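Local coordinates for putative uncharacterized protein PH0242 (Pyrococcus horikoshii, PDB 3VU1) that is the C-terminal globular domain of an archaeal oligosaccharyltransferase of the AglB family, rich in beta strands and carrying a bound calcium ion, at residues 122-135 against 192-205. Residues are numbered along the deposited sequence; the frame is centred on the assembly and turned at random.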
loop_
_atom_site.group_PDB
_atom_site.type_symbol
_atom_site.label_atom_id
_atom_site.label_comp_id
_atom_site.label_asym_id
_atom_site.label_seq_id
_atom_site.Cartn_x
_atom_site.Cartn_y
_atom_site.Cartn_z
ATOM N N VAL A 122 3.700 -11.352 -23.262
ATOM C CA VAL A 122 2.598 -10.411 -23.243
ATOM C C VAL A 122 3.135 -9.063 -22.735
ATOM O O VAL A 122 4.003 -9.017 -21.851
ATOM C CB VAL A 122 1.500 -11.016 -22.329
ATOM C CG1 VAL A 122 0.809 -9.988 -21.466
ATOM C CG2 VAL A 122 0.514 -11.857 -23.142
ATOM N N THR A 123 2.668 -7.963 -23.305
ATOM C CA THR A 123 3.039 -6.660 -22.762
ATOM C C THR A 123 2.027 -6.249 -21.717
ATOM O O THR A 123 0.868 -6.005 -22.064
ATOM C CB THR A 123 3.110 -5.580 -23.856
ATOM O OG1 THR A 123 4.109 -5.966 -24.800
ATOM C CG2 THR A 123 3.507 -4.212 -23.247
ATOM N N THR A 124 2.433 -6.168 -20.453
ATOM C CA THR A 124 1.434 -5.903 -19.410
ATOM C C THR A 124 0.908 -4.459 -19.362
ATOM O O THR A 124 -0.284 -4.240 -19.091
ATOM C CB THR A 124 1.881 -6.369 -18.012
ATOM O OG1 THR A 124 3.166 -5.807 -17.713
ATOM C CG2 THR A 124 1.946 -7.920 -17.959
ATOM N N ILE A 125 1.793 -3.495 -19.639
ATOM C CA ILE A 125 1.480 -2.067 -19.591
ATOM C C ILE A 125 2.284 -1.281 -20.629
ATOM O O ILE A 125 3.492 -1.356 -20.684
ATOM C CB ILE A 125 1.719 -1.434 -18.191
ATOM C CG1 ILE A 125 1.102 -2.285 -17.101
ATOM C CG2 ILE A 125 1.120 -0.026 -18.123
ATOM C CD1 ILE A 125 0.914 -1.547 -15.802
ATOM N N LEU A 126 1.580 -0.511 -21.433
ATOM C CA LEU A 126 2.175 0.379 -22.381
ATOM C C LEU A 126 1.517 1.745 -22.181
ATOM O O LEU A 126 0.313 1.830 -21.881
ATOM C CB LEU A 126 1.880 -0.131 -23.764
ATOM C CG LEU A 126 2.959 -0.055 -24.827
ATOM C CD1 LEU A 126 4.335 -0.425 -24.291
ATOM C CD2 LEU A 126 2.533 -1.042 -25.899
ATOM N N LEU A 127 2.316 2.804 -22.320
ATOM C CA LEU A 127 1.850 4.167 -22.129
ATOM C C LEU A 127 1.835 4.950 -23.434
ATOM O O LEU A 127 2.754 4.852 -24.272
ATOM C CB LEU A 127 2.697 4.901 -21.100
ATOM C CG LEU A 127 2.547 4.357 -19.696
ATOM C CD1 LEU A 127 3.283 5.271 -18.735
ATOM C CD2 LEU A 127 1.078 4.196 -19.296
ATOM N N THR A 128 0.781 5.729 -23.615
ATOM C CA THR A 128 0.742 6.621 -24.749
ATOM C C THR A 128 0.553 8.047 -24.263
ATOM O O THR A 128 -0.027 8.277 -23.208
ATOM C CB THR A 128 -0.316 6.192 -25.786
ATOM O OG1 THR A 128 -1.606 6.143 -25.170
ATOM C CG2 THR A 128 0.043 4.818 -26.402
ATOM N N GLN A 129 1.098 8.992 -25.022
ATOM C CA GLN A 129 1.098 10.407 -24.664
ATOM C C GLN A 129 -0.008 11.037 -25.468
ATOM O O GLN A 129 -0.140 10.763 -26.652
ATOM C CB GLN A 129 2.445 11.024 -25.045
ATOM C CG GLN A 129 3.075 11.925 -23.989
ATOM C CD GLN A 129 3.094 11.303 -22.592
ATOM O OE1 GLN A 129 3.596 10.189 -22.403
ATOM N NE2 GLN A 129 2.544 12.027 -21.602
ATOM N N ALA A 130 -0.831 11.836 -24.812
ATOM C CA ALA A 130 -1.895 12.593 -25.467
ATOM C C ALA A 130 -1.275 13.638 -26.370
ATOM O O ALA A 130 -0.461 14.420 -25.918
ATOM C CB ALA A 130 -2.755 13.279 -24.428
ATOM N N ALA A 131 -1.641 13.623 -27.647
ATOM C CA ALA A 131 -1.186 14.618 -28.595
ATOM C C ALA A 131 -2.401 15.212 -29.315
ATOM O O ALA A 131 -2.561 15.031 -30.515
ATOM C CB ALA A 131 -0.205 13.999 -29.573
ATOM N N GLY A 132 -3.244 15.912 -28.545
ATOM C CA GLY A 132 -4.550 16.441 -28.970
ATOM C C GLY A 132 -5.469 15.415 -29.596
ATOM O O GLY A 132 -5.171 14.921 -30.669
ATOM N N ASN A 133 -6.580 15.078 -28.941
ATOM C CA ASN A 133 -7.569 14.109 -29.497
ATOM C C ASN A 133 -7.079 12.691 -29.863
ATOM O O ASN A 133 -7.871 11.813 -30.218
ATOM C CB ASN A 133 -8.318 14.715 -30.697
ATOM C CG ASN A 133 -9.349 15.739 -30.277
ATOM O OD1 ASN A 133 -9.019 16.759 -29.663
ATOM N ND2 ASN A 133 -10.608 15.473 -30.597
ATOM N N VAL A 134 -5.780 12.470 -29.765
ATOM C CA VAL A 134 -5.162 11.247 -30.201
ATOM C C VAL A 134 -4.018 10.953 -29.225
ATOM O O VAL A 134 -3.442 11.883 -28.632
ATOM C CB VAL A 134 -4.694 11.422 -31.667
ATOM C CG1 VAL A 134 -3.343 10.792 -31.955
ATOM C CG2 VAL A 134 -5.744 10.874 -32.615
ATOM N N TYR A 135 -3.696 9.669 -29.058
ATOM C CA TYR A 135 -2.649 9.232 -28.134
ATOM C C TYR A 135 -1.591 8.412 -28.837
ATOM O O TYR A 135 -1.919 7.436 -29.513
ATOM C CB TYR A 135 -3.258 8.346 -27.067
ATOM C CG TYR A 135 -4.196 9.052 -26.141
ATOM C CD1 TYR A 135 -5.557 9.139 -26.436
ATOM C CD2 TYR A 135 -3.720 9.628 -24.963
ATOM C CE1 TYR A 135 -6.417 9.794 -25.588
ATOM C CE2 TYR A 135 -4.575 10.282 -24.105
ATOM C CZ TYR A 135 -5.915 10.364 -24.430
ATOM O OH TYR A 135 -6.752 11.004 -23.570
ATOM N N TYR A 192 -6.701 -6.611 -24.181
ATOM C CA TYR A 192 -6.237 -5.407 -23.534
ATOM C C TYR A 192 -7.374 -4.494 -23.184
ATOM O O TYR A 192 -8.414 -4.497 -23.831
ATOM C CB TYR A 192 -5.239 -4.687 -24.434
ATOM C CG TYR A 192 -3.933 -5.431 -24.530
ATOM C CD1 TYR A 192 -3.765 -6.455 -25.457
ATOM C CD2 TYR A 192 -2.871 -5.132 -23.666
ATOM C CE1 TYR A 192 -2.571 -7.158 -25.531
ATOM C CE2 TYR A 192 -1.676 -5.831 -23.741
ATOM C CZ TYR A 192 -1.535 -6.845 -24.670
ATOM O OH TYR A 192 -0.359 -7.553 -24.750
ATOM N N VAL A 193 -7.154 -3.713 -22.146
ATOM C CA VAL A 193 -8.086 -2.708 -21.667
ATOM C C VAL A 193 -7.415 -1.356 -21.933
ATOM O O VAL A 193 -6.182 -1.275 -21.851
ATOM C CB VAL A 193 -8.371 -2.915 -20.145
ATOM C CG1 VAL A 193 -9.051 -1.698 -19.525
ATOM C CG2 VAL A 193 -9.212 -4.166 -19.920
ATOM N N VAL A 194 -8.190 -0.313 -22.270
ATOM C CA VAL A 194 -7.594 1.012 -22.453
ATOM C C VAL A 194 -8.144 1.973 -21.455
ATOM O O VAL A 194 -9.320 1.941 -21.174
ATOM C CB VAL A 194 -7.794 1.569 -23.858
ATOM C CG1 VAL A 194 -7.350 3.022 -23.919
ATOM C CG2 VAL A 194 -6.983 0.769 -24.849
ATOM N N TYR A 195 -7.277 2.798 -20.883
ATOM C CA TYR A 195 -7.721 3.900 -20.031
ATOM C C TYR A 195 -7.262 5.214 -20.635
ATOM O O TYR A 195 -6.054 5.411 -20.859
ATOM C CB TYR A 195 -7.167 3.785 -18.623
ATOM C CG TYR A 195 -7.658 2.587 -17.853
ATOM C CD1 TYR A 195 -9.002 2.445 -17.506
ATOM C CD2 TYR A 195 -6.761 1.580 -17.459
ATOM C CE1 TYR A 195 -9.434 1.337 -16.786
ATOM C CE2 TYR A 195 -7.183 0.485 -16.738
ATOM C CZ TYR A 195 -8.511 0.364 -16.398
ATOM O OH TYR A 195 -8.898 -0.743 -15.676
ATOM N N LEU A 196 -8.226 6.095 -20.915
ATOM C CA LEU A 196 -7.928 7.401 -21.502
ATOM C C LEU A 196 -8.034 8.476 -20.447
ATOM O O LEU A 196 -9.089 8.643 -19.842
ATOM C CB LEU A 196 -8.865 7.700 -22.679
ATOM C CG LEU A 196 -8.715 6.758 -23.881
ATOM C CD1 LEU A 196 -9.562 7.210 -25.052
ATOM C CD2 LEU A 196 -7.268 6.567 -24.324
ATOM N N THR A 197 -6.938 9.178 -20.209
ATOM C CA THR A 197 -6.947 10.315 -19.280
ATOM C C THR A 197 -6.586 11.577 -20.077
ATOM O O THR A 197 -6.195 11.478 -21.247
ATOM C CB THR A 197 -5.981 10.138 -18.073
ATOM O OG1 THR A 197 -4.631 10.367 -18.480
ATOM C CG2 THR A 197 -6.087 8.741 -17.464
ATOM N N PRO A 198 -6.703 12.769 -19.455
ATOM C CA PRO A 198 -6.439 13.949 -20.261
ATOM C C PRO A 198 -5.059 13.929 -20.901
ATOM O O PRO A 198 -4.893 14.506 -21.973
ATOM C CB PRO A 198 -6.563 15.083 -19.241
ATOM C CG PRO A 198 -7.605 14.569 -18.298
ATOM C CD PRO A 198 -7.174 13.143 -18.106
ATOM N N SER A 199 -4.090 13.251 -20.281
ATOM C CA SER A 199 -2.702 13.298 -20.780
ATOM C C SER A 199 -1.985 11.956 -21.039
ATOM O O SER A 199 -0.942 11.930 -21.708
ATOM C CB SER A 199 -1.856 14.158 -19.858
ATOM O OG SER A 199 -1.944 13.628 -18.563
ATOM N N LEU A 200 -2.528 10.863 -20.496
ATOM C CA LEU A 200 -2.016 9.512 -20.757
ATOM C C LEU A 200 -3.094 8.596 -21.291
ATOM O O LEU A 200 -4.245 8.673 -20.871
ATOM C CB LEU A 200 -1.431 8.864 -19.501
ATOM C CG LEU A 200 -0.062 9.302 -19.004
ATOM C CD1 LEU A 200 0.208 8.598 -17.696
ATOM C CD2 LEU A 200 1.068 9.003 -19.968
ATOM N N GLY A 201 -2.694 7.730 -22.216
ATOM C CA GLY A 201 -3.482 6.563 -22.593
ATOM C C GLY A 201 -2.773 5.297 -22.131
ATOM O O GLY A 201 -1.679 4.970 -22.625
ATOM N N VAL A 202 -3.378 4.604 -21.165
ATOM C CA VAL A 202 -2.813 3.389 -20.607
ATOM C C VAL A 202 -3.392 2.199 -21.353
ATOM O O VAL A 202 -4.616 2.064 -21.483
ATOM C CB VAL A 202 -3.155 3.249 -19.118
ATOM C CG1 VAL A 202 -2.457 2.035 -18.503
ATOM C CG2 VAL A 202 -2.802 4.531 -18.382
ATOM N N LEU A 203 -2.505 1.356 -21.863
ATOM C CA LEU A 203 -2.883 0.088 -22.469
ATOM C C LEU A 203 -2.439 -1.055 -21.540
ATOM O O LEU A 203 -1.233 -1.327 -21.398
ATOM C CB LEU A 203 -2.190 -0.037 -23.822
ATOM C CG LEU A 203 -2.581 -1.177 -24.743
ATOM C CD1 LEU A 203 -3.970 -0.918 -25.285
ATOM C CD2 LEU A 203 -1.580 -1.312 -25.894
ATOM N N ALA A 204 -3.393 -1.712 -20.896
ATOM C CA ALA A 204 -3.074 -2.742 -19.910
ATOM C C ALA A 204 -3.611 -4.113 -20.299
ATOM O O ALA A 204 -4.740 -4.254 -20.749
ATOM C CB ALA A 204 -3.589 -2.344 -18.531
ATOM N N TYR A 205 -2.785 -5.127 -20.111
ATOM C CA TYR A 205 -3.194 -6.494 -20.327
ATOM C C TYR A 205 -4.272 -6.819 -19.301
ATOM O O TYR A 205 -4.240 -6.328 -18.165
ATOM C CB TYR A 205 -1.977 -7.398 -20.194
ATOM C CG TYR A 205 -2.244 -8.847 -20.429
ATOM C CD1 TYR A 205 -2.673 -9.302 -21.668
ATOM C CD2 TYR A 205 -2.057 -9.779 -19.414
ATOM C CE1 TYR A 205 -2.910 -10.644 -21.896
ATOM C CE2 TYR A 205 -2.291 -11.127 -19.629
ATOM C CZ TYR A 205 -2.711 -11.548 -20.878
ATOM O OH TYR A 205 -2.941 -12.880 -21.116
#
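Leu126 and Leu203 form an antiparallel hydrogen-bonded pair whose side chains lie side by side, with CB of Leu126 4.1 Å from CB of Leu203. Leu126 N and Leu203 N each donate to the other's O, Leu203 N to Leu126 O at 2.9 Å. At the next hydrogen-bonded pair, Thr128 with Gly201, Gly201 O receives both Thr128 N and Thr128 OG1, the hydroxyl at 2.8 Å; chi1 of 58° tucks OG1 between the backbone N and carbonyl carbon, on the side of the partner strand. Glycine suits this place because, lacking a side chain, it lets the Tyr135 ring lie by the backbone, with CD2 3.5 Å from Gly201 N. That ring takes Leu196 CD2 over one face in a CH-pi contact, 4.0 Å from its centroid, while Tyr135 OH is modelled 2.4 Å from Thr197 O, too short to be taken literally. Strands 125-130 and 200-205 are neighbours at the middle of the mixed sheet of the insert domain, where 134-137 and 192-196 flank them as hairpin partners. On the other face, branched Val202 sets CG1 against Ile125 and CG2 against Leu127; from helix 212-218, Phe213 and Val214 meet Ile125, and Phe218 meets Leu127. Before strand 125-130, Val122 CG1 sits over the centre of the Tyr205 ring, 3.4 Å from its centroid. Tyr205 OH reaches past this contact to hydrogen-bond Glu111, which also pairs with Val122 through the backbone.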